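Local coordinates for protein response regulator (Pseudomonas putida, PDB 3HDV) that probably acts as a bacterial two-component response regulator, taking up a phosphoryl signal through this receiver domain, at residues D69-I74 with M100-V105; S83-S88 with L118-K123. One frame throughout, in Å; residues are numbered along the deposited sequence.

Interaction 1. Residues D69-I74 with M100-V105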
loop_
_atom_site.group_PDB
_atom_site.type_symbol
_atom_site.label_atom_id
_atom_site.label_comp_id
_atom_site.label_asym_id
_atom_site.label_seq_id
_atom_site.Cartn_x
_atom_site.Cartn_y
_atom_site.Cartn_z
ATOM N N ASP B 69 19.157 -11.412 -6.291
ATOM C CA ASP B 69 19.367 -12.857 -6.112
ATOM C C ASP B 69 18.068 -13.614 -6.406
ATOM O O ASP B 69 18.111 -14.672 -7.022
ATOM C CB ASP B 69 19.815 -13.162 -4.684
ATOM C CG ASP B 69 21.300 -12.900 -4.455
ATOM O OD1 ASP B 69 22.075 -12.886 -5.420
ATOM O OD2 ASP B 69 21.694 -12.725 -3.293
ATOM N N LEU B 70 16.916 -13.086 -5.980
ATOM C CA LEU B 70 15.639 -13.745 -6.251
ATOM C C LEU B 70 15.408 -13.868 -7.747
ATOM O O LEU B 70 15.074 -14.944 -8.255
ATOM C CB LEU B 70 14.479 -13.006 -5.587
ATOM C CG LEU B 70 13.047 -13.329 -6.071
ATOM C CD1 LEU B 70 12.662 -14.810 -5.753
ATOM C CD2 LEU B 70 12.015 -12.395 -5.452
ATOM N N ILE B 71 15.596 -12.780 -8.478
ATOM C CA ILE B 71 15.468 -12.803 -9.919
ATOM C C ILE B 71 16.395 -13.831 -10.589
ATOM O O ILE B 71 15.969 -14.572 -11.471
ATOM C CB ILE B 71 15.660 -11.353 -10.542
ATOM C CG1 ILE B 71 14.550 -10.442 -9.997
ATOM C CG2 ILE B 71 15.645 -11.414 -12.061
ATOM C CD1 ILE B 71 14.731 -8.932 -10.276
ATOM N N ARG B 72 17.647 -13.873 -10.169
ATOM C CA ARG B 72 18.589 -14.862 -10.686
ATOM C C ARG B 72 18.087 -16.289 -10.483
ATOM O O ARG B 72 18.136 -17.094 -11.403
ATOM C CB ARG B 72 19.935 -14.737 -9.976
ATOM C CG ARG B 72 20.924 -13.846 -10.654
ATOM C CD ARG B 72 21.893 -13.378 -9.590
ATOM N NE ARG B 72 22.834 -12.410 -10.111
ATOM C CZ ARG B 72 23.626 -11.664 -9.349
ATOM N NH1 ARG B 72 23.577 -11.777 -8.028
ATOM N NH2 ARG B 72 24.466 -10.809 -9.916
ATOM N N THR B 73 17.588 -16.612 -9.297
ATOM C CA THR B 73 17.085 -17.992 -9.116
ATOM C C THR B 73 15.848 -18.267 -9.963
ATOM O O THR B 73 15.644 -19.415 -10.430
ATOM C CB THR B 73 16.789 -18.349 -7.670
ATOM O OG1 THR B 73 15.668 -17.595 -7.187
ATOM C CG2 THR B 73 18.013 -18.146 -6.809
ATOM N N ILE B 74 14.996 -17.241 -10.154
ATOM C CA ILE B 74 13.833 -17.419 -11.026
ATOM C C ILE B 74 14.269 -17.741 -12.469
ATOM O O ILE B 74 13.737 -18.642 -13.091
ATOM C CB ILE B 74 12.823 -16.231 -10.976
ATOM C CG1 ILE B 74 12.177 -16.149 -9.595
ATOM C CG2 ILE B 74 11.729 -16.407 -12.043
ATOM C CD1 ILE B 74 11.452 -14.826 -9.312
HETATM N N MSE B 100 18.783 -5.483 -15.548
HETATM C CA MSE B 100 18.304 -5.390 -16.928
HETATM C C MSE B 100 18.820 -6.558 -17.819
HETATM O O MSE B 100 18.098 -7.037 -18.690
HETATM C CB MSE B 100 18.570 -3.988 -17.527
HETATM C CG MSE B 100 17.794 -2.826 -16.832
HETATM SE SE MSE B 100 15.853 -2.991 -17.291
HETATM C CE MSE B 100 16.034 -2.366 -19.165
ATOM N N HIS B 101 20.050 -7.016 -17.605
ATOM C CA HIS B 101 20.523 -8.216 -18.322
ATOM C C HIS B 101 19.729 -9.459 -17.994
ATOM O O HIS B 101 19.704 -10.401 -18.806
ATOM C CB HIS B 101 21.993 -8.525 -18.031
ATOM C CG HIS B 101 22.970 -7.618 -18.715
ATOM N ND1 HIS B 101 23.106 -7.567 -20.088
ATOM C CD2 HIS B 101 23.952 -6.828 -18.208
ATOM C CE1 HIS B 101 24.102 -6.751 -20.398
ATOM N NE2 HIS B 101 24.653 -6.316 -19.275
ATOM N N LEU B 102 19.121 -9.487 -16.803
ATOM C CA LEU B 102 18.202 -10.562 -16.424
ATOM C C LEU B 102 16.802 -10.470 -17.079
ATOM O O LEU B 102 15.958 -11.333 -16.864
ATOM C CB LEU B 102 18.122 -10.745 -14.898
ATOM C CG LEU B 102 19.464 -11.118 -14.234
ATOM C CD1 LEU B 102 19.455 -10.967 -12.725
ATOM C CD2 LEU B 102 19.933 -12.517 -14.649
ATOM N N GLY B 103 16.536 -9.441 -17.875
ATOM C CA GLY B 103 15.341 -9.475 -18.715
ATOM C C GLY B 103 14.060 -8.966 -18.068
ATOM O O GLY B 103 12.947 -9.315 -18.526
ATOM N N VAL B 104 14.146 -8.110 -17.052
ATOM C CA VAL B 104 12.924 -7.644 -16.401
ATOM C C VAL B 104 12.042 -6.863 -17.386
ATOM O O VAL B 104 12.532 -6.335 -18.355
ATOM C CB VAL B 104 13.219 -6.886 -15.079
ATOM C CG1 VAL B 104 13.993 -7.775 -14.128
ATOM C CG2 VAL B 104 13.982 -5.543 -15.337
ATOM N N VAL B 105 10.743 -6.803 -17.155
ATOM C CA VAL B 105 9.820 -5.964 -17.978
ATOM C C VAL B 105 10.198 -4.472 -17.867
ATOM O O VAL B 105 10.255 -3.753 -18.876
ATOM C CB VAL B 105 8.377 -6.163 -17.492
ATOM C CG1 VAL B 105 7.352 -5.123 -18.111
ATOM C CG2 VAL B 105 7.953 -7.630 -17.781
#

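Interaction 2. Residues S83-S88 with L118-K123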
loop_
_atom_site.group_PDB
_atom_site.type_symbol
_atom_site.label_atom_id
_atom_site.label_comp_id
_atom_site.label_asym_id
_atom_site.label_seq_id
_atom_site.Cartn_x
_atom_site.Cartn_y
_atom_site.Cartn_z
ATOM N N SER B 83 7.233 -12.869 -16.129
ATOM C CA SER B 83 7.268 -11.416 -16.223
ATOM C C SER B 83 7.580 -10.766 -14.867
ATOM O O SER B 83 6.891 -11.017 -13.893
ATOM C CB SER B 83 5.896 -10.951 -16.648
ATOM O OG SER B 83 5.769 -11.243 -18.007
ATOM N N ILE B 84 8.591 -9.908 -14.842
ATOM C CA ILE B 84 9.017 -9.276 -13.600
ATOM C C ILE B 84 9.180 -7.784 -13.844
ATOM O O ILE B 84 9.813 -7.364 -14.821
ATOM C CB ILE B 84 10.332 -9.895 -13.101
ATOM C CG1 ILE B 84 10.119 -11.384 -12.805
ATOM C CG2 ILE B 84 10.897 -9.184 -11.837
ATOM C CD1 ILE B 84 11.443 -12.057 -12.469
ATOM N N ILE B 85 8.580 -7.005 -12.948
ATOM C CA ILE B 85 8.738 -5.551 -12.904
ATOM C C ILE B 85 9.466 -5.262 -11.545
ATOM O O ILE B 85 9.036 -5.703 -10.480
ATOM C CB ILE B 85 7.390 -4.809 -12.939
ATOM C CG1 ILE B 85 6.669 -5.007 -14.273
ATOM C CG2 ILE B 85 7.614 -3.254 -12.615
ATOM C CD1 ILE B 85 5.235 -4.562 -14.236
ATOM N N VAL B 86 10.590 -4.566 -11.626
ATOM C CA VAL B 86 11.359 -4.147 -10.437
ATOM C C VAL B 86 10.865 -2.756 -10.032
ATOM O O VAL B 86 10.776 -1.849 -10.884
ATOM C CB VAL B 86 12.847 -4.173 -10.733
ATOM C CG1 VAL B 86 13.681 -3.446 -9.609
ATOM C CG2 VAL B 86 13.303 -5.710 -10.875
ATOM N N VAL B 87 10.487 -2.630 -8.767
ATOM C CA VAL B 87 10.249 -1.317 -8.131
ATOM C C VAL B 87 11.224 -1.139 -6.970
ATOM O O VAL B 87 11.003 -1.678 -5.886
ATOM C CB VAL B 87 8.766 -1.114 -7.763
ATOM C CG1 VAL B 87 8.543 0.310 -7.177
ATOM C CG2 VAL B 87 7.862 -1.278 -9.072
ATOM N N SER B 88 12.281 -0.339 -7.181
ATOM C CA SER B 88 13.419 -0.348 -6.260
ATOM C C SER B 88 13.628 0.863 -5.357
ATOM O O SER B 88 13.500 2.034 -5.806
ATOM C CB SER B 88 14.680 -0.511 -7.089
ATOM O OG SER B 88 15.780 -0.704 -6.247
ATOM N N LEU B 118 0.806 0.820 -13.520
ATOM C CA LEU B 118 -0.413 0.203 -13.980
ATOM C C LEU B 118 -0.393 -0.049 -15.516
ATOM O O LEU B 118 -0.816 -1.116 -16.005
ATOM C CB LEU B 118 -1.607 1.038 -13.503
ATOM C CG LEU B 118 -3.010 0.492 -13.737
ATOM C CD1 LEU B 118 -3.352 -0.693 -12.771
ATOM C CD2 LEU B 118 -4.132 1.671 -13.772
ATOM N N GLU B 119 0.148 0.901 -16.278
ATOM C CA GLU B 119 0.308 0.718 -17.740
ATOM C C GLU B 119 1.135 -0.520 -18.054
ATOM O O GLU B 119 0.735 -1.338 -18.870
ATOM C CB GLU B 119 0.975 1.943 -18.364
ATOM C CG GLU B 119 0.028 3.093 -18.544
ATOM C CD GLU B 119 0.698 4.329 -19.123
ATOM O OE1 GLU B 119 0.249 5.455 -18.761
ATOM O OE2 GLU B 119 1.674 4.181 -19.914
ATOM N N LEU B 120 2.289 -0.666 -17.388
ATOM C CA LEU B 120 3.119 -1.873 -17.527
ATOM C C LEU B 120 2.391 -3.147 -17.127
ATOM O O LEU B 120 2.493 -4.136 -17.829
ATOM C CB LEU B 120 4.418 -1.760 -16.728
ATOM C CG LEU B 120 5.346 -0.600 -17.026
ATOM C CD1 LEU B 120 6.455 -0.537 -15.942
ATOM C CD2 LEU B 120 5.937 -0.679 -18.447
ATOM N N VAL B 121 1.671 -3.127 -16.005
ATOM C CA VAL B 121 0.912 -4.303 -15.543
ATOM C C VAL B 121 -0.212 -4.734 -16.518
ATOM O O VAL B 121 -0.306 -5.914 -16.909
ATOM C CB VAL B 121 0.328 -4.080 -14.108
ATOM C CG1 VAL B 121 -0.614 -5.184 -13.756
ATOM C CG2 VAL B 121 1.451 -3.975 -13.077
ATOM N N ASN B 122 -1.055 -3.773 -16.890
ATOM C CA ASN B 122 -2.122 -3.978 -17.886
ATOM C C ASN B 122 -1.599 -4.544 -19.199
ATOM O O ASN B 122 -2.173 -5.507 -19.735
ATOM C CB ASN B 122 -2.881 -2.664 -18.121
ATOM C CG ASN B 122 -3.831 -2.331 -16.971
ATOM O OD1 ASN B 122 -4.220 -3.211 -16.225
ATOM N ND2 ASN B 122 -4.218 -1.059 -16.842
ATOM N N LYS B 123 -0.487 -3.984 -19.682
ATOM C CA LYS B 123 0.153 -4.452 -20.896
ATOM C C LYS B 123 0.673 -5.881 -20.789
ATOM O O LYS B 123 0.436 -6.710 -21.688
ATOM C CB LYS B 123 1.269 -3.479 -21.308
ATOM C CG LYS B 123 2.120 -3.937 -22.501
ATOM C CD LYS B 123 2.804 -2.730 -23.150
ATOM C CE LYS B 123 3.962 -3.141 -24.072
ATOM N NZ LYS B 123 4.740 -1.939 -24.560
#

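Interaction 1. Residues D69-I74 with M100-V105
Leu70 O, in the helical turn that presents Ile71 and Arg72 to Leu102, is gripped twice. Thr73 OG1 donates to Leu70 O at 2.9 Å, tilted 21° from the carbonyl plane, and Ile74 N also bonds to it. On the outer side of the same helix, Arg72 NH1 forms a salt bridge with Asp69 OD1 at 3.2 Å, meeting it edge-on in the guanidinium plane. The contact itself is apolar. Ile71 CG1 stands anti to the carbonyl carbon (chi1 -62°), which sets CG2 on Leu102. Ile71 CG2 lies 3.8 Å from Leu102 CB and is also close to Leu102 CD1. That same CD1 reaches Arg72 CG at 3.8 Å, so it touches the arginine's aliphatic stem rather than its charge. At the end of the other branch, Ile71 CD1 meets Val104 CG1 at 4.1 Å, with the two side chains roughly perpendicular. Gly103 leaves the helical conformation with phi 87°, and the chain turns there. Arg75 NE, farther along helix 67-75, bonds to Leu102 O. Within the CheY-like receiver fold, the contact joins helix 67-75 to the loop that leads from helix 93-101 into strand 106-109. No hydrogen bond links the two segments, so their mutual hold rests on van der Waals packing.

Interaction 2. Residues S83-S88 with L118-K123
Ile85 is the strand residue that meets Leu120 and Val121, and the chain approaches it from Ser83. Ser83 OG bonds to Glu124 OE1 at the C-terminal end of helix 114-124. Ile84 comes next and turns to the other side of the sheet, against helix 67-75. Ile85 then points toward helix 114-124. Its CG1 stands anti to its own carbonyl carbon (chi1 -66°), and CD1 continues the chain outward (chi2 167°). The extended branch therefore puts its terminal methyl at the helix surface. Ile85 CD1 lies 3.8 Å from Leu120 CB, touching the base of the leucine side chain. It also lies 4.0 Å from Val121 CG2, so one methyl bridges two consecutive helix residues. Ile85 and Leu120 are set at a slant, while Ile85 and Val121 are nearly perpendicular. The shorter branch is less close: Ile85 CG2 is 4.4 Å from Leu120 CD1. This is the doubly wound receiver fold, a five-stranded parallel sheet in the order 2-1-3-4-5 with helices on both faces. Strand 83-88 is an inner strand, and its alternating side chains serve both helical layers. Val86 accordingly turns back to the face that carries Ile71. Val87 returns to the Ile85 side, where it packs on Ile57 and Val112. Ser88 ends the strand on the Val86 side, against Leu60 and Phe107. On the helix, Leu120 also leans on Leu108 of strand 106-109, outermost in this chain, and Val121 leans on Leu55 of strand 53-58.

How the interactions relate
The two contacts lie on opposite faces of the same sheet, with centres about 13 Å apart. Interaction 2 is buried and joins a strand to its covering helix through aliphatic groups alone. Interaction 1 is only partly buried. It joins helix 67-75 to the loop after helix 93-101, and its outer margin has a charged arginine. Strand 83-88 links them: Ile71 CD1 packs on Val86 CG2 at 3.6 Å. Val105 N probably hydrogen-bonds to Ile84 O. Val105 also packs against Ile85. Near interaction 1, His101 reaches Asp106 of a second subunit, whereas no other chain of the assembly touches the segments of interaction 2.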